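PDB 6KIA: enoyl-acyl carrier protein reductase from Uncultured bacterium, which probably catalyses the NADH-dependent reduction of enoyl-acyl carrier protein in fatty acid synthesis, and is linked to triclosan resistance. Local coordinates for residues L214-I217 with E218-A222; D381-T384 with K385-S389. One frame throughout, in Å; residues are numbered along the deposited sequence.

Both contacts are local, each made where a helix runs out; both are partly buried, and they lie on opposite sides of the chain's centre, about 46 Å apart between centres with no touch. Contact 1 marks the break between helices 196-219 and 221-229, beside the central sheet and about 10 Å from the bound NADH at H215. Contact 2 is where helix 370-385 passes into the loop leading to helix 394-413, against helix 339-351. In each, a side chain adds a second donor to a carbonyl near the helix end: a serine hydroxyl in contact 1, a histidine ring nitrogen in contact 2.

Contact 1: residues L214-I217 with E218-A222; sequences LHLI and EGSAA
S220 meets L216 through two bonds at the kink where helix 196-219 gives way to helix 221-229 in this Rossmann-type reductase. The carbonyl oxygen L216 O accepts the backbone nitrogen S220 N at 3.0 Å and the hydroxyl S220 OG at 2.7 Å, and the two donors come from opposite faces of the carbonyl plane. The hydroxyl can turn back onto this oxygen because chi1 of 62° places it between the backbone N and the carbonyl carbon. Two residues earlier the helix is still regular, with E218 N bonded to L214 O at 2.9 Å and nearly straight (171°). G219 N then bonds H215 O at 2.8 Å.

On the outer side, the carboxylate of E218 passes obliquely over the branched end of L214, E218 OE2 coming within 3.5 Å of L214 CD1. This glutamate is solvent-exposed, and its other oxygen joins it to the buried H215 through a water, which donates to E218 OE1 at 2.8 Å and lies 3.0 Å from H215 ND1.

Farther out, strand 234-240 backs the break: Y236 packs on L216 and I217, and its hydroxyl hydrogen-bonds S220 OG. M142 of helix 120-146 and F157 of strand 155-159 also press on L216 and S220, while helix 263-278 meets L214 and I217. From past the turn, R224 NH1 donates to I217 O, and A221 N bonds E218 O at 3.3 Å.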
loop_
_atom_site.group_PDB
_atom_site.type_symbol
_atom_site.label_atom_id
_atom_site.label_comp_id
_atom_site.label_asym_id
_atom_site.label_seq_id
_atom_site.Cartn_x
_atom_site.Cartn_y
_atom_site.Cartn_z
ATOM N N LEU A 214 -9.231 -11.385 -2.988
ATOM C CA LEU A 214 -10.277 -12.392 -3.083
ATOM C C LEU A 214 -9.706 -13.660 -3.696
ATOM O O LEU A 214 -10.025 -14.757 -3.246
ATOM C CB LEU A 214 -11.471 -11.904 -3.921
ATOM C CG LEU A 214 -12.538 -12.987 -4.158
ATOM C CD1 LEU A 214 -13.233 -13.352 -2.841
ATOM C CD2 LEU A 214 -13.551 -12.565 -5.215
ATOM N N HIS A 215 -8.861 -13.518 -4.718
ATOM C CA HIS A 215 -8.293 -14.686 -5.383
ATOM C C HIS A 215 -7.354 -15.409 -4.445
ATOM O O HIS A 215 -7.221 -16.626 -4.506
ATOM C CB HIS A 215 -7.558 -14.288 -6.656
ATOM C CG HIS A 215 -8.457 -13.670 -7.672
ATOM N ND1 HIS A 215 -9.739 -14.127 -7.892
ATOM C CD2 HIS A 215 -8.281 -12.613 -8.501
ATOM C CE1 HIS A 215 -10.312 -13.381 -8.819
ATOM N NE2 HIS A 215 -9.449 -12.458 -9.207
ATOM N N LEU A 216 -6.727 -14.652 -3.553
ATOM C CA LEU A 216 -5.881 -15.250 -2.536
ATOM C C LEU A 216 -6.705 -16.063 -1.560
ATOM O O LEU A 216 -6.384 -17.225 -1.274
ATOM C CB LEU A 216 -5.116 -14.159 -1.789
ATOM C CG LEU A 216 -4.435 -14.588 -0.488
ATOM C CD1 LEU A 216 -3.460 -15.768 -0.699
ATOM C CD2 LEU A 216 -3.761 -13.386 0.142
ATOM N N ILE A 217 -7.793 -15.474 -1.083
ATOM C CA ILE A 217 -8.630 -16.143 -0.100
ATOM C C ILE A 217 -9.284 -17.402 -0.696
ATOM O O ILE A 217 -9.322 -18.469 -0.061
ATOM C CB ILE A 217 -9.695 -15.181 0.457
ATOM C CG1 ILE A 217 -9.000 -14.128 1.341
ATOM C CG2 ILE A 217 -10.715 -15.941 1.312
ATOM C CD1 ILE A 217 -9.871 -12.934 1.714
ATOM N N GLU A 218 -9.827 -17.270 -1.896
ATOM C CA GLU A 218 -10.466 -18.414 -2.563
ATOM C C GLU A 218 -9.468 -19.491 -2.992
ATOM O O GLU A 218 -9.725 -20.688 -2.859
ATOM C CB GLU A 218 -11.262 -17.924 -3.772
ATOM C CG GLU A 218 -12.566 -17.299 -3.350
ATOM C CD GLU A 218 -13.326 -16.691 -4.516
ATOM O OE1 GLU A 218 -12.810 -16.675 -5.656
ATOM O OE2 GLU A 218 -14.472 -16.280 -4.289
ATOM N N GLY A 219 -8.333 -19.051 -3.517
ATOM C CA GLY A 219 -7.313 -19.948 -4.021
ATOM C C GLY A 219 -6.679 -20.772 -2.912
ATOM O O GLY A 219 -6.268 -21.914 -3.147
ATOM N N SER A 220 -6.650 -20.228 -1.694
ATOM C CA SER A 220 -6.022 -20.923 -0.567
ATOM C C SER A 220 -7.024 -21.708 0.296
ATOM O O SER A 220 -6.682 -22.196 1.379
ATOM C CB SER A 220 -5.262 -19.914 0.300
ATOM O OG SER A 220 -6.154 -18.948 0.849
ATOM N N ALA A 221 -8.252 -21.847 -0.198
ATOM C CA ALA A 221 -9.339 -22.432 0.586
ATOM C C ALA A 221 -9.064 -23.859 1.033
ATOM O O ALA A 221 -9.389 -24.215 2.169
ATOM C CB ALA A 221 -10.657 -22.392 -0.216
ATOM N N ALA A 222 -8.492 -24.676 0.148
ATOM C CA ALA A 222 -8.219 -26.085 0.464
ATOM C C ALA A 222 -7.163 -26.187 1.554
ATOM O O ALA A 222 -7.293 -26.967 2.509
ATOM C CB ALA A 222 -7.784 -26.839 -0.769
HETATM O O HOH W 1 -10.531 -16.934 -7.202
#

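Contact 2: residues D381-T384 with K385-S389; sequences DEIT and KMHKS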
loop_
_atom_site.group_PDB
_atom_site.type_symbol
_atom_site.label_atom_id
_atom_site.label_comp_id
_atom_site.label_asym_id
_atom_site.label_seq_id
_atom_site.Cartn_x
_atom_site.Cartn_y
_atom_site.Cartn_z
ATOM N N ASP A 381 6.909 21.330 -1.807
ATOM C CA ASP A 381 8.120 21.874 -2.413
ATOM C C ASP A 381 8.946 22.702 -1.416
ATOM O O ASP A 381 10.181 22.562 -1.349
ATOM C CB ASP A 381 7.731 22.740 -3.618
ATOM C CG ASP A 381 7.421 21.917 -4.867
ATOM O OD1 ASP A 381 7.347 20.665 -4.794
ATOM O OD2 ASP A 381 7.179 22.540 -5.919
ATOM N N GLU A 382 8.272 23.583 -0.664
ATOM C CA GLU A 382 8.943 24.419 0.336
ATOM C C GLU A 382 9.677 23.584 1.390
ATOM O O GLU A 382 10.849 23.856 1.751
ATOM C CB GLU A 382 7.949 25.352 1.044
ATOM C CG GLU A 382 7.401 26.490 0.202
ATOM C CD GLU A 382 6.188 27.158 0.836
ATOM O OE1 GLU A 382 6.002 27.033 2.066
ATOM O OE2 GLU A 382 5.421 27.823 0.106
ATOM N N ILE A 383 8.988 22.554 1.867
ATOM C CA ILE A 383 9.594 21.731 2.908
ATOM C C ILE A 383 10.792 20.977 2.325
ATOM O O ILE A 383 11.854 20.925 2.939
ATOM C CB ILE A 383 8.594 20.770 3.526
ATOM C CG1 ILE A 383 7.609 21.589 4.367
ATOM C CG2 ILE A 383 9.322 19.741 4.405
ATOM C CD1 ILE A 383 6.429 20.803 4.835
ATOM N N THR A 384 10.657 20.423 1.126
ATOM C CA THR A 384 11.817 19.793 0.511
ATOM C C THR A 384 13.001 20.755 0.365
ATOM O O THR A 384 14.159 20.368 0.590
ATOM C CB THR A 384 11.452 19.209 -0.851
ATOM O OG1 THR A 384 10.494 18.171 -0.637
ATOM C CG2 THR A 384 12.687 18.626 -1.529
ATOM N N LYS A 385 12.725 22.022 0.073
ATOM C CA LYS A 385 13.830 22.960 -0.075
ATOM C C LYS A 385 14.429 23.366 1.266
ATOM O O LYS A 385 15.524 23.960 1.296
ATOM C CB LYS A 385 13.390 24.226 -0.815
ATOM C CG LYS A 385 12.912 24.030 -2.245
ATOM C CD LYS A 385 12.526 25.387 -2.834
ATOM C CE LYS A 385 11.523 25.266 -3.970
ATOM N NZ LYS A 385 11.508 23.909 -4.568
ATOM N N MET A 386 13.776 22.985 2.370
ATOM C CA MET A 386 14.413 23.167 3.686
ATOM C C MET A 386 15.582 22.215 3.984
ATOM O O MET A 386 16.285 22.390 4.984
ATOM C CB MET A 386 13.388 22.996 4.804
ATOM C CG MET A 386 12.312 24.058 4.834
ATOM S SD MET A 386 11.084 23.582 6.045
ATOM C CE MET A 386 9.898 24.909 5.855
ATOM N N HIS A 387 15.791 21.221 3.124
ATOM C CA HIS A 387 16.751 20.157 3.400
ATOM C C HIS A 387 18.149 20.434 2.867
ATOM O O HIS A 387 18.305 21.074 1.818
ATOM C CB HIS A 387 16.241 18.837 2.813
ATOM C CG HIS A 387 15.087 18.252 3.564
ATOM N ND1 HIS A 387 13.819 18.788 3.518
ATOM C CD2 HIS A 387 15.012 17.174 4.381
ATOM C CE1 HIS A 387 13.010 18.065 4.276
ATOM N NE2 HIS A 387 13.714 17.089 4.824
ATOM N N LYS A 388 19.160 19.952 3.591
ATOM C CA LYS A 388 20.545 20.042 3.133
ATOM C C LYS A 388 20.663 19.400 1.764
ATOM O O LYS A 388 21.278 19.950 0.851
ATOM C CB LYS A 388 21.506 19.355 4.110
ATOM C CG LYS A 388 21.639 20.031 5.454
ATOM C CD LYS A 388 22.715 19.367 6.305
ATOM C CE LYS A 388 22.793 20.016 7.684
ATOM N NZ LYS A 388 23.508 19.178 8.694
ATOM N N SER A 389 20.042 18.230 1.633
ATOM C CA SER A 389 20.088 17.435 0.421
ATOM C C SER A 389 18.739 16.779 0.145
ATOM O O SER A 389 18.123 16.206 1.046
ATOM C CB SER A 389 21.158 16.357 0.519
ATOM O OG SER A 389 21.075 15.519 -0.617
#
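Residues D381-T384 are helical and lie near the end of helix 370-385, and the chain leaves the helix by H387. K385 N still makes the helical bond to D381 O, at 3.0 Å. One residue on, the pattern tightens: M386 N has a weak bond to E382 O and a shorter one, 2.9 Å, to I383 O, the i to i-3 link of a 3-10 turn. H387 N continues it with T384 O at 3.1 Å, after which the backbone of H387 turns extended (psi 147°).

The imidazole of H387 then folds back over this end. With CG anti to the carbonyl carbon (chi1 -72°), the ring lies alongside I383 and directs H387 ND1 at I383 O, 3.0 Å away and only 7° out of the ring plane. I383 O thus takes two donors from opposite faces of its plane, M386 N and the imidazole, and a weak second bond runs from H387 ND1 to T384 O. The other ring nitrogen, H387 NE2, bonds V394 N at the start of helix 394-413, so the ring is held from both ends and ties the two helices together.

M386 lays its thioether beside I383, its CE 4.3 Å from I383 CG1, and K345 of helix 339-351 touches both residues. On the exposed side K385 bends back along D381, but K385 NZ stays 4.7 Å from D381 OD2, too far for direct contact between the charges.

The arrangement is a helix C-terminus that tightens into a 3-10 turn, with a histidine side chain giving an N-H to I383 O and, weakly, to T384 O.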